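Acyl-coenzyme A oxidase 3 (Yarrowia lipolytica, PDB 5YS9) oxidises acyl-CoA thioesters to trans-2-enoyl-CoA with FAD as cofactor, passing the electrons to oxygen as hydrogen peroxide in peroxisomal fatty acid beta-oxidation. Local coordinates at residues Q352-P357 with I423-Q428; Q428-H433 with N439-A444; L356-F361 with T590-E595; F314-R319 with W417-I422. One frame throughout, in Å; residues are numbered along the deposited sequence.

Contact 1: residues Q352-P357 with I423-Q428; sequences QRRLLP and IDQCRQ. With FAD (flavin-adenine dinucleotide), chain D.
Arg354 and Gln425 meet with their side chains crossing at nearly a right angle, the guanidinium and amide planes turned 83° apart. The touch is loose: CD of Arg354 lies 4.1 Å from NE2 of Gln425, whose chain folds back at chi2 (-74°). Arg354 instead spends its polar end on the cofactor. Bent at chi2 and again at chi3, its chain swings the guanidinium past the end of the helix that carries Gln428, so that NH2 comes within 3.9 Å of the Gln428 carbonyl carbon, which lies at the guanidinium edge. NH1 donates a hydrogen bond to O3B of FAD (2.6 Å), on the ribose of the adenosine half, and lies 2.6 Å from O2B as well, between the two ribose hydroxyls. O3B passes its own hydrogen to the Gln428 backbone oxygen, an O3B to O distance of 2.8 Å. One ribose oxygen is thus gripped from both helices, acceptor toward one and donor toward the other. The Gln428 side-chain OE1 takes a hydrogen bond from Trp417 of the second subunit. Away from the cofactor, the contact turns apolar, with CD2 of Leu355 4.2 Å from SG of Cys426. These two C-alpha1 helices run roughly antiparallel at 141°; helix 300-330 packs on Leu355 and Cys426 through Ala324, while helix 609-628 packs against Gln352 and Arg353.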
# COMPACT_ATOMS: atom_id res chain seq x y z
N GLN A 352 15.52 -5.69 12.14
CA GLN A 352 15.59 -7.12 11.82
C GLN A 352 14.21 -7.74 11.77
O GLN A 352 13.90 -8.44 10.81
CB GLN A 352 16.49 -7.88 12.82
CG GLN A 352 17.99 -7.50 12.73
CD GLN A 352 18.84 -8.16 13.80
OE1 GLN A 352 18.36 -9.03 14.53
NE2 GLN A 352 20.13 -7.76 13.87
N ARG A 353 13.36 -7.42 12.73
CA ARG A 353 11.97 -7.86 12.77
C ARG A 353 11.13 -7.36 11.60
O ARG A 353 10.24 -8.04 11.15
CB ARG A 353 11.30 -7.48 14.08
CG ARG A 353 11.60 -8.42 15.22
CD ARG A 353 11.08 -7.86 16.51
NE ARG A 353 11.06 -8.85 17.56
CZ ARG A 353 10.10 -9.73 17.74
NH1 ARG A 353 9.06 -9.74 16.93
NH2 ARG A 353 10.17 -10.58 18.72
N ARG A 354 11.38 -6.14 11.18
CA ARG A 354 10.70 -5.60 10.02
C ARG A 354 11.01 -6.34 8.73
O ARG A 354 10.12 -6.54 7.93
CB ARG A 354 11.05 -4.14 9.82
CG ARG A 354 10.62 -3.23 10.95
CD ARG A 354 9.95 -2.00 10.39
NE ARG A 354 10.81 -0.84 10.47
CZ ARG A 354 10.92 0.08 9.53
NH1 ARG A 354 11.74 1.09 9.71
NH2 ARG A 354 10.21 -0.00 8.43
N LEU A 355 12.26 -6.70 8.51
CA LEU A 355 12.66 -7.24 7.22
C LEU A 355 12.96 -8.72 7.16
O LEU A 355 12.67 -9.37 6.18
CB LEU A 355 13.86 -6.47 6.68
CG LEU A 355 13.73 -4.97 6.47
CD1 LEU A 355 15.04 -4.42 5.96
CD2 LEU A 355 12.59 -4.65 5.53
N LEU A 356 13.57 -9.27 8.19
CA LEU A 356 14.05 -10.67 8.07
C LEU A 356 12.92 -11.73 7.93
O LEU A 356 13.10 -12.69 7.19
CB LEU A 356 15.03 -11.02 9.18
CG LEU A 356 16.30 -10.17 9.17
CD1 LEU A 356 17.20 -10.60 10.32
CD2 LEU A 356 17.07 -10.21 7.86
N PRO A 357 11.76 -11.51 8.60
CA PRO A 357 10.62 -12.42 8.43
C PRO A 357 10.08 -12.40 7.01
O PRO A 357 9.66 -13.44 6.48
CB PRO A 357 9.59 -11.88 9.41
CG PRO A 357 10.39 -11.22 10.47
CD PRO A 357 11.54 -10.59 9.73
N ILE A 423 6.70 -5.03 -0.70
CA ILE A 423 7.05 -3.85 -1.48
C ILE A 423 6.85 -2.62 -0.58
O ILE A 423 7.78 -1.80 -0.44
CB ILE A 423 6.23 -3.71 -2.78
CG1 ILE A 423 6.52 -4.87 -3.76
CG2 ILE A 423 6.57 -2.41 -3.49
CD1 ILE A 423 5.44 -5.06 -4.82
N ASP A 424 5.69 -2.53 0.06
CA ASP A 424 5.36 -1.38 0.85
C ASP A 424 6.26 -1.23 2.06
O ASP A 424 6.75 -0.15 2.33
CB ASP A 424 3.91 -1.42 1.32
CG ASP A 424 3.46 -0.08 1.85
OD1 ASP A 424 3.31 0.82 1.03
OD2 ASP A 424 3.30 0.10 3.06
N GLN A 425 6.46 -2.32 2.79
CA GLN A 425 7.35 -2.36 3.97
C GLN A 425 8.80 -2.10 3.64
O GLN A 425 9.45 -1.37 4.36
CB GLN A 425 7.27 -3.73 4.65
CG GLN A 425 6.05 -3.92 5.52
CD GLN A 425 6.14 -3.15 6.82
OE1 GLN A 425 5.13 -2.69 7.32
NE2 GLN A 425 7.36 -3.01 7.37
N CYS A 426 9.28 -2.68 2.56
CA CYS A 426 10.65 -2.48 2.15
C CYS A 426 10.87 -1.02 1.83
O CYS A 426 11.93 -0.49 2.08
CB CYS A 426 11.02 -3.39 0.99
SG CYS A 426 11.37 -5.07 1.49
N ARG A 427 9.86 -0.38 1.26
CA ARG A 427 9.98 1.02 0.97
C ARG A 427 10.13 1.84 2.24
O ARG A 427 10.97 2.71 2.32
CB ARG A 427 8.79 1.51 0.15
CG ARG A 427 8.62 3.02 0.13
CD ARG A 427 7.35 3.46 -0.56
NE ARG A 427 6.13 3.20 0.18
CZ ARG A 427 5.83 3.72 1.36
NH1 ARG A 427 4.70 3.42 1.94
NH2 ARG A 427 6.66 4.53 1.96
N GLN A 428 9.32 1.53 3.24
CA GLN A 428 9.37 2.28 4.47
C GLN A 428 10.70 2.10 5.16
O GLN A 428 11.26 3.02 5.71
CB GLN A 428 8.22 1.89 5.38
CG GLN A 428 6.96 2.66 5.09
CD GLN A 428 5.75 2.06 5.74
OE1 GLN A 428 5.31 2.51 6.79
NE2 GLN A 428 5.20 1.05 5.13
PA FAD D . 16.39 7.22 8.41
O1A FAD D . 16.21 8.18 9.52
O2A FAD D . 17.73 6.67 8.10
O5B FAD D . 15.48 5.94 8.59
C5B FAD D . 15.51 4.99 7.54
C4B FAD D . 14.89 3.71 8.04
O4B FAD D . 15.67 3.23 9.13
C3B FAD D . 13.52 4.02 8.57
O3B FAD D . 12.60 3.03 8.15
C2B FAD D . 13.65 3.92 10.06
O2B FAD D . 12.45 3.40 10.61
C1B FAD D . 14.84 3.01 10.25
N9A FAD D . 15.49 3.50 11.47
C8A FAD D . 16.21 4.62 11.58
N7A FAD D . 16.63 4.78 12.84
C5A FAD D . 16.16 3.76 13.57
C6A FAD D . 16.23 3.33 14.98
N6A FAD D . 16.91 4.03 15.90
N1A FAD D . 15.59 2.20 15.31
C2A FAD D . 14.92 1.49 14.41
N3A FAD D . 14.81 1.82 13.12
C4A FAD D . 15.40 2.92 12.66
N1 FAD D . 13.44 17.29 4.61
C2 FAD D . 13.61 18.62 4.73
O2 FAD D . 14.41 19.03 5.56
N3 FAD D . 12.94 19.50 4.01
C4 FAD D . 12.06 19.14 3.11
O4 FAD D . 11.46 19.98 2.46
C4X FAD D . 11.81 17.71 2.90
N5 FAD D . 10.93 17.27 2.01
C5X FAD D . 10.73 15.96 1.83
C6 FAD D . 9.82 15.56 0.87
C7 FAD D . 9.61 14.22 0.67
C7M FAD D . 8.61 13.78 -0.35
C8 FAD D . 10.35 13.23 1.48
C8M FAD D . 10.12 11.77 1.26
C9 FAD D . 11.25 13.63 2.43
C9A FAD D . 11.48 14.97 2.64
N10 FAD D . 12.40 15.41 3.60
C10 FAD D . 12.58 16.78 3.74
C1' FAD D . 13.18 14.48 4.42
C2' FAD D . 12.37 13.64 5.41
O2' FAD D . 12.07 14.41 6.58
C3' FAD D . 13.13 12.37 5.79
O3' FAD D . 12.93 11.43 4.76
C4' FAD D . 12.69 11.71 7.09
O4' FAD D . 12.40 12.73 8.04
C5' FAD D . 13.77 10.85 7.71
O5' FAD D . 13.95 9.58 7.11
P FAD D . 15.39 9.15 6.57
O1P FAD D . 15.36 9.02 5.10
O2P FAD D . 16.39 10.05 7.19
O3P FAD D . 15.64 7.67 7.08

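Contact 2: residues Q428-H433 with N439-A444; sequences QACGGH and NGFGQA. With FAD (flavin-adenine dinucleotide), chain D.
Cys430 and Phe441 form a sulfur-aromatic contact between a glycine-containing FAD-binding turn and the start of the next helix, 441-448. The turn, a type I beta turn from Gln428 to Gly431, starts on the last residue of helix 391-428. The close side-chain packing is here: SG of Cys430 stands 3.8 Å from CZ of Phe441, meeting the ring obliquely at 65° from its normal. With SG beside its own backbone N (chi1 -64°), the cysteine directs its sulfur at the far end of the ring. Tyr327 of helix 300-330 packs on Cys430, and Ile323 of the same helix and Cys426 of helix 391-428 pack on Phe441.

At the other end, equally buried, side chains meet more loosely: the nearest pair, His433 CB and Asn439 ND2, is 4.4 Å apart. His433 takes part through its backbone oxygen, while its imidazole leads away to Tyr327 and to Trp199 and Trp200 of the second subunit. On the cofactor side, Gly432 N donates to the phosphate oxygen O1P of FAD at 3.0 Å. CA of Gly431, a residue with positive phi, comes within 3.8 Å of FAD C5B, so the bare backbone of the glycines lies against the cofactor. Gly440, also with positive phi, is the N-cap residue of the helix, and its oxygen accepts a bond from Ala444 N. The single hydrogen bond between the segments runs from Asn439 ND2 to the His433 backbone oxygen, 2.9 Å long, with the donor tilted 21° from the carbonyl plane.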
# COMPACT_ATOMS: atom_id res chain seq x y z
N GLN A 428 9.32 1.53 3.24
CA GLN A 428 9.37 2.28 4.47
C GLN A 428 10.70 2.10 5.16
O GLN A 428 11.26 3.02 5.71
CB GLN A 428 8.22 1.89 5.38
CG GLN A 428 6.96 2.66 5.09
CD GLN A 428 5.75 2.06 5.74
OE1 GLN A 428 5.31 2.51 6.79
NE2 GLN A 428 5.20 1.05 5.13
N ALA A 429 11.19 0.87 5.10
CA ALA A 429 12.51 0.51 5.64
C ALA A 429 13.70 1.28 5.06
O ALA A 429 14.76 1.25 5.64
CB ALA A 429 12.76 -0.99 5.52
N CYS A 430 13.52 1.91 3.90
CA CYS A 430 14.56 2.74 3.30
C CYS A 430 14.26 4.22 3.52
O CYS A 430 14.83 5.09 2.81
CB CYS A 430 14.62 2.43 1.81
SG CYS A 430 15.10 0.76 1.45
N GLY A 431 13.31 4.53 4.42
CA GLY A 431 13.06 5.90 4.80
C GLY A 431 12.62 6.74 3.63
O GLY A 431 12.05 6.22 2.74
N GLY A 432 12.90 8.04 3.66
CA GLY A 432 12.61 8.93 2.54
C GLY A 432 13.23 8.54 1.19
O GLY A 432 12.62 8.77 0.13
N HIS A 433 14.36 7.85 1.20
CA HIS A 433 14.91 7.33 -0.06
C HIS A 433 14.05 6.21 -0.68
O HIS A 433 14.24 5.85 -1.84
CB HIS A 433 16.34 6.89 0.16
CG HIS A 433 17.22 7.99 0.64
ND1 HIS A 433 18.08 7.83 1.70
CD2 HIS A 433 17.32 9.28 0.26
CE1 HIS A 433 18.72 8.97 1.91
NE2 HIS A 433 18.30 9.85 1.02
N ASN A 439 14.32 4.22 -6.93
CA ASN A 439 14.47 3.02 -6.16
C ASN A 439 13.31 2.02 -6.32
O ASN A 439 13.32 1.00 -5.69
CB ASN A 439 14.77 3.39 -4.73
CG ASN A 439 16.12 4.05 -4.59
OD1 ASN A 439 17.11 3.52 -5.12
ND2 ASN A 439 16.18 5.21 -3.95
N GLY A 440 12.34 2.33 -7.19
CA GLY A 440 11.40 1.36 -7.74
C GLY A 440 10.17 1.04 -6.94
O GLY A 440 9.16 0.59 -7.50
N PHE A 441 10.21 1.28 -5.63
CA PHE A 441 9.06 0.97 -4.77
C PHE A 441 7.72 1.50 -5.29
O PHE A 441 6.74 0.76 -5.33
CB PHE A 441 9.30 1.49 -3.36
CG PHE A 441 10.55 0.96 -2.70
CD1 PHE A 441 10.59 -0.34 -2.21
CD2 PHE A 441 11.68 1.77 -2.55
CE1 PHE A 441 11.73 -0.82 -1.62
CE2 PHE A 441 12.83 1.28 -1.94
CZ PHE A 441 12.84 -0.01 -1.47
N GLY A 442 7.67 2.75 -5.70
CA GLY A 442 6.42 3.45 -6.08
C GLY A 442 5.78 2.77 -7.26
O GLY A 442 4.61 2.33 -7.20
N GLN A 443 6.58 2.62 -8.32
CA GLN A 443 6.10 2.03 -9.56
C GLN A 443 5.77 0.51 -9.41
O GLN A 443 4.68 0.00 -9.81
CB GLN A 443 7.06 2.28 -10.75
CG GLN A 443 6.35 2.22 -12.10
CD GLN A 443 5.06 3.13 -12.23
OE1 GLN A 443 3.93 2.61 -12.19
NE2 GLN A 443 5.23 4.44 -12.41
N ALA A 444 6.68 -0.22 -8.79
CA ALA A 444 6.40 -1.60 -8.49
C ALA A 444 5.08 -1.79 -7.65
O ALA A 444 4.29 -2.66 -7.94
CB ALA A 444 7.58 -2.16 -7.76
PA FAD D . 16.39 7.22 8.41
O1A FAD D . 16.21 8.18 9.52
O2A FAD D . 17.73 6.67 8.10
O5B FAD D . 15.48 5.94 8.59
C5B FAD D . 15.51 4.99 7.54
C4B FAD D . 14.89 3.71 8.04
O4B FAD D . 15.67 3.23 9.13
C3B FAD D . 13.52 4.02 8.57
O3B FAD D . 12.60 3.03 8.15
C2B FAD D . 13.65 3.92 10.06
O2B FAD D . 12.45 3.40 10.61
C1B FAD D . 14.84 3.01 10.25
N9A FAD D . 15.49 3.50 11.47
C8A FAD D . 16.21 4.62 11.58
N7A FAD D . 16.63 4.78 12.84
C5A FAD D . 16.16 3.76 13.57
C6A FAD D . 16.23 3.33 14.98
N6A FAD D . 16.91 4.03 15.90
N1A FAD D . 15.59 2.20 15.31
C2A FAD D . 14.92 1.49 14.41
N3A FAD D . 14.81 1.82 13.12
C4A FAD D . 15.40 2.92 12.66
N1 FAD D . 13.44 17.29 4.61
C2 FAD D . 13.61 18.62 4.73
O2 FAD D . 14.41 19.03 5.56
N3 FAD D . 12.94 19.50 4.01
C4 FAD D . 12.06 19.14 3.11
O4 FAD D . 11.46 19.98 2.46
C4X FAD D . 11.81 17.71 2.90
N5 FAD D . 10.93 17.27 2.01
C5X FAD D . 10.73 15.96 1.83
C6 FAD D . 9.82 15.56 0.87
C7 FAD D . 9.61 14.22 0.67
C7M FAD D . 8.61 13.78 -0.35
C8 FAD D . 10.35 13.23 1.48
C8M FAD D . 10.12 11.77 1.26
C9 FAD D . 11.25 13.63 2.43
C9A FAD D . 11.48 14.97 2.64
N10 FAD D . 12.40 15.41 3.60
C10 FAD D . 12.58 16.78 3.74
C1' FAD D . 13.18 14.48 4.42
C2' FAD D . 12.37 13.64 5.41
O2' FAD D . 12.07 14.41 6.58
C3' FAD D . 13.13 12.37 5.79
O3' FAD D . 12.93 11.43 4.76
C4' FAD D . 12.69 11.71 7.09
O4' FAD D . 12.40 12.73 8.04
C5' FAD D . 13.77 10.85 7.71
O5' FAD D . 13.95 9.58 7.11
P FAD D . 15.39 9.15 6.57
O1P FAD D . 15.36 9.02 5.10
O2P FAD D . 16.39 10.05 7.19
O3P FAD D . 15.64 7.67 7.08

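Contact 3: residues L356-F361 with T590-E595; sequences LPLLAF and TLWSIE
The indole of Trp592 lies with one face against Pro357, a CH-pi contact between two crossing helices of the alpha-helical part of the acyl-CoA oxidase fold. CB of Pro357 sits over the five-membered ring, 3.6 Å from its centroid and only 16° off the normal, and CG of the proline rests near the CD1 side of the same ring. The six-membered ring reaches on to Phe361. There the two aromatic side chains cross at about a right angle, with CD2 of Phe361 3.7 Å from CZ3 of Trp592 and CE2 of Phe361 near the plane of the indole, at its edge. Trp592 reaches both partners because its CG is anti to the backbone N (chi1 168°), which extends the indole from helix 579-596 toward helix 349-385.

The segment axes approach to 10.2 Å at 116°, and the indole lies between the helices. Pro357 lacks an N-H to give to the preceding turn, and helix 349-385 is kinked there. Phe361 also meets Phe589 edge-to-face, and Arg559 of helix 547-573 packs on both Phe361 and Trp592. The contact joins the C-alpha1 region to the C-terminal helices; beside the proline and phenylalanine, CD2 of Leu358 stands 4.3 Å from CH2 of Trp592.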
# COMPACT_ATOMS: atom_id res chain seq x y z
N LEU A 356 13.57 -9.27 8.19
CA LEU A 356 14.05 -10.67 8.07
C LEU A 356 12.92 -11.73 7.93
O LEU A 356 13.10 -12.69 7.19
CB LEU A 356 15.03 -11.02 9.18
CG LEU A 356 16.30 -10.17 9.17
CD1 LEU A 356 17.20 -10.60 10.32
CD2 LEU A 356 17.07 -10.21 7.86
N PRO A 357 11.76 -11.51 8.60
CA PRO A 357 10.62 -12.42 8.43
C PRO A 357 10.08 -12.40 7.01
O PRO A 357 9.66 -13.44 6.48
CB PRO A 357 9.59 -11.88 9.41
CG PRO A 357 10.39 -11.22 10.47
CD PRO A 357 11.54 -10.59 9.73
N LEU A 358 10.17 -11.22 6.37
CA LEU A 358 9.67 -11.04 5.04
C LEU A 358 10.63 -11.67 4.05
O LEU A 358 10.20 -12.18 3.03
CB LEU A 358 9.45 -9.55 4.76
CG LEU A 358 8.50 -8.82 5.76
CD1 LEU A 358 8.30 -7.35 5.49
CD2 LEU A 358 7.15 -9.49 5.75
N LEU A 359 11.93 -11.63 4.35
CA LEU A 359 12.93 -12.40 3.62
C LEU A 359 12.58 -13.88 3.76
O LEU A 359 12.65 -14.60 2.81
CB LEU A 359 14.36 -12.12 4.13
CG LEU A 359 15.44 -13.07 3.59
CD1 LEU A 359 15.74 -12.76 2.14
CD2 LEU A 359 16.74 -13.12 4.42
N ALA A 360 12.23 -14.31 4.95
CA ALA A 360 11.80 -15.67 5.15
C ALA A 360 10.52 -15.95 4.39
O ALA A 360 10.38 -16.98 3.77
CB ALA A 360 11.63 -15.94 6.63
N PHE A 361 9.60 -15.00 4.41
CA PHE A 361 8.33 -15.13 3.74
C PHE A 361 8.51 -15.28 2.24
O PHE A 361 7.82 -16.04 1.61
CB PHE A 361 7.48 -13.90 4.02
CG PHE A 361 6.02 -14.17 4.12
CD1 PHE A 361 5.39 -14.97 3.20
CD2 PHE A 361 5.28 -13.61 5.13
CE1 PHE A 361 4.05 -15.21 3.30
CE2 PHE A 361 3.94 -13.84 5.23
CZ PHE A 361 3.32 -14.65 4.32
N THR A 590 8.03 -19.28 10.77
CA THR A 590 6.97 -20.01 11.40
C THR A 590 6.68 -19.43 12.80
O THR A 590 5.51 -19.28 13.20
CB THR A 590 7.29 -21.52 11.43
OG1 THR A 590 7.37 -22.04 10.09
CG2 THR A 590 6.22 -22.28 12.18
N LEU A 591 7.75 -19.12 13.54
CA LEU A 591 7.60 -18.55 14.88
C LEU A 591 7.11 -17.11 14.85
O LEU A 591 6.39 -16.66 15.75
CB LEU A 591 8.91 -18.67 15.61
CG LEU A 591 9.25 -20.14 15.94
CD1 LEU A 591 10.73 -20.34 16.13
CD2 LEU A 591 8.51 -20.57 17.20
N TRP A 592 7.53 -16.37 13.82
CA TRP A 592 7.07 -15.01 13.63
C TRP A 592 5.54 -15.06 13.37
O TRP A 592 4.77 -14.34 14.03
CB TRP A 592 7.88 -14.31 12.51
CG TRP A 592 7.29 -13.04 12.06
CD1 TRP A 592 7.32 -11.85 12.73
CD2 TRP A 592 6.56 -12.82 10.87
NE1 TRP A 592 6.66 -10.91 12.03
CE2 TRP A 592 6.17 -11.46 10.87
CE3 TRP A 592 6.17 -13.65 9.81
CZ2 TRP A 592 5.40 -10.88 9.84
CZ3 TRP A 592 5.38 -13.08 8.77
CH2 TRP A 592 5.01 -11.70 8.80
N SER A 593 5.13 -15.96 12.47
CA SER A 593 3.72 -16.16 12.14
C SER A 593 2.86 -16.50 13.35
O SER A 593 1.71 -16.06 13.43
CB SER A 593 3.56 -17.28 11.13
OG SER A 593 4.24 -17.00 9.94
N ILE A 594 3.40 -17.31 14.25
CA ILE A 594 2.77 -17.63 15.51
C ILE A 594 2.65 -16.39 16.38
O ILE A 594 1.64 -16.15 16.99
CB ILE A 594 3.57 -18.72 16.24
CG1 ILE A 594 3.43 -20.05 15.51
CG2 ILE A 594 3.12 -18.87 17.69
CD1 ILE A 594 4.40 -21.12 15.95
N GLU A 595 3.70 -15.60 16.41
CA GLU A 595 3.73 -14.37 17.18
C GLU A 595 2.74 -13.33 16.70
O GLU A 595 2.14 -12.63 17.49
CB GLU A 595 5.14 -13.81 17.21
CG GLU A 595 5.29 -12.59 18.07
CD GLU A 595 6.66 -12.00 17.95
OE1 GLU A 595 7.09 -11.75 16.82
OE2 GLU A 595 7.30 -11.80 18.98

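Contact 4: residues F314-R319 with W417-I422; sequences FFVSQR and WTCANI
Ser317 and Cys419 bury the most surface in this contact and stand at its closest backbone approach, with alpha carbons 5.6 Å apart. OG of Ser317 lies 3.4 Å from SG of Cys419 and also comes close to the alpha carbon of that residue. The hydroxyl is already engaged at home, hydrogen-bonded to the oxygen of Ser313 one turn earlier, a common way for a helical serine to settle its polar group in a buried interface. Cys419 holds its sulfur anti to the backbone N (chi1 177°), which carries it across to Val316, where SG meets CB at 3.7 Å. Ile422, nearly one turn beyond Cys419, contributes the tip of its longer branch: CD1 touches Ser317 OG at 3.6 Å and lies near CB of the same serine. Small residues on both sides accompany a short axis separation of 9.3 Å between helices that run nearly parallel, only 15° apart. The pair lies near the centre of the chain, inside the C-alpha1 domain. Trp448 of helix 441-448 packs on Val316 and Cys419, while helix 349-385 supplies Thr362 against Ser317.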
# COMPACT_ATOMS: atom_id res chain seq x y z
N PHE A 314 6.94 -14.35 -5.52
CA PHE A 314 8.32 -14.57 -5.20
C PHE A 314 9.24 -13.69 -6.03
O PHE A 314 10.08 -12.94 -5.50
CB PHE A 314 8.72 -16.04 -5.40
CG PHE A 314 10.19 -16.24 -5.48
CD1 PHE A 314 10.97 -16.13 -4.35
CD2 PHE A 314 10.81 -16.46 -6.72
CE1 PHE A 314 12.34 -16.30 -4.41
CE2 PHE A 314 12.20 -16.62 -6.80
CZ PHE A 314 12.96 -16.54 -5.64
N PHE A 315 9.09 -13.82 -7.34
CA PHE A 315 9.90 -13.11 -8.28
C PHE A 315 9.97 -11.60 -8.08
O PHE A 315 11.03 -11.02 -8.28
CB PHE A 315 9.43 -13.43 -9.71
CG PHE A 315 9.91 -14.77 -10.22
CD1 PHE A 315 11.28 -15.06 -10.28
CD2 PHE A 315 9.00 -15.74 -10.62
CE1 PHE A 315 11.71 -16.28 -10.78
CE2 PHE A 315 9.42 -16.98 -11.10
CZ PHE A 315 10.78 -17.24 -11.18
N VAL A 316 8.86 -10.96 -7.70
CA VAL A 316 8.86 -9.54 -7.38
C VAL A 316 9.42 -9.27 -5.99
O VAL A 316 10.22 -8.38 -5.82
CB VAL A 316 7.47 -8.88 -7.55
CG1 VAL A 316 7.46 -7.39 -7.16
CG2 VAL A 316 7.07 -8.98 -9.00
N SER A 317 8.96 -10.01 -4.99
CA SER A 317 9.36 -9.75 -3.62
C SER A 317 10.87 -9.75 -3.38
O SER A 317 11.37 -8.90 -2.65
CB SER A 317 8.70 -10.74 -2.65
OG SER A 317 7.32 -10.48 -2.56
N GLN A 318 11.57 -10.72 -3.98
CA GLN A 318 13.01 -10.89 -3.81
C GLN A 318 13.82 -9.63 -4.19
O GLN A 318 14.91 -9.36 -3.64
CB GLN A 318 13.49 -12.09 -4.63
CG GLN A 318 13.24 -11.95 -6.13
CD GLN A 318 13.85 -13.06 -6.98
OE1 GLN A 318 14.59 -13.89 -6.52
NE2 GLN A 318 13.55 -13.03 -8.25
N ARG A 319 13.29 -8.87 -5.13
CA ARG A 319 13.94 -7.67 -5.61
C ARG A 319 13.94 -6.63 -4.49
O ARG A 319 14.98 -6.08 -4.14
CB ARG A 319 13.20 -7.16 -6.84
CG ARG A 319 13.87 -6.03 -7.62
CD ARG A 319 12.89 -5.43 -8.64
NE ARG A 319 13.17 -4.01 -8.88
CZ ARG A 319 12.38 -3.16 -9.53
NH1 ARG A 319 11.20 -3.55 -10.02
NH2 ARG A 319 12.77 -1.90 -9.66
N TRP A 417 -1.24 -10.53 -1.78
CA TRP A 417 -1.27 -9.51 -0.73
C TRP A 417 0.07 -9.34 0.01
O TRP A 417 0.50 -8.22 0.29
CB TRP A 417 -2.33 -9.81 0.32
CG TRP A 417 -3.72 -9.36 0.03
CD1 TRP A 417 -4.13 -8.21 -0.63
CD2 TRP A 417 -4.89 -10.04 0.42
NE1 TRP A 417 -5.50 -8.16 -0.67
CE2 TRP A 417 -5.99 -9.25 -0.01
CE3 TRP A 417 -5.13 -11.24 1.10
CZ2 TRP A 417 -7.32 -9.64 0.22
CZ3 TRP A 417 -6.47 -11.61 1.34
CH2 TRP A 417 -7.53 -10.81 0.89
N THR A 418 0.72 -10.45 0.32
CA THR A 418 1.98 -10.42 0.99
C THR A 418 3.06 -9.71 0.15
O THR A 418 3.79 -8.89 0.69
CB THR A 418 2.43 -11.82 1.42
OG1 THR A 418 1.55 -12.28 2.46
CG2 THR A 418 3.84 -11.77 2.01
N CYS A 419 3.11 -10.00 -1.16
CA CYS A 419 4.04 -9.32 -2.04
C CYS A 419 3.82 -7.80 -1.99
O CYS A 419 4.78 -7.04 -1.93
CB CYS A 419 3.98 -9.88 -3.50
SG CYS A 419 5.07 -8.99 -4.68
N ALA A 420 2.56 -7.37 -2.01
CA ALA A 420 2.21 -5.97 -1.86
C ALA A 420 2.75 -5.43 -0.56
O ALA A 420 3.37 -4.38 -0.54
CB ALA A 420 0.70 -5.73 -1.98
N ASN A 421 2.55 -6.15 0.53
CA ASN A 421 2.97 -5.64 1.83
C ASN A 421 4.50 -5.48 1.90
O ASN A 421 4.99 -4.61 2.61
CB ASN A 421 2.50 -6.56 2.96
CG ASN A 421 0.99 -6.67 3.03
OD1 ASN A 421 0.28 -5.75 2.64
ND2 ASN A 421 0.50 -7.81 3.54
N ILE A 422 5.22 -6.38 1.22
CA ILE A 422 6.67 -6.42 1.26
C ILE A 422 7.24 -5.24 0.49
O ILE A 422 8.15 -4.54 0.95
CB ILE A 422 7.23 -7.74 0.67
CG1 ILE A 422 6.96 -8.93 1.61
CG2 ILE A 422 8.74 -7.62 0.39
CD1 ILE A 422 7.36 -10.28 1.03

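Contacts 1, 2 and 4 lie within the C-alpha1 domain, whereas contact 3 ties helix 349-385 to the C-terminal helices. Contact 4 is the most central, made by small and branched aliphatic side chains between nearly parallel helices. Contacts 1 and 2 border FAD and the second subunit; there polar groups turn to the cofactor, beside small apolar contacts. Gln428 at the end of helix 391-428 is common to both, joined by Arg354 of helix 349-385 in one and Gly432 of the following loop in the other. Contact 3, partly buried, relies on aromatic and proline packing. The Arg353-Glu595 salt bridge joins contacts 1 and 3, and Phe361 of contact 3 packs on Thr418 of contact 4.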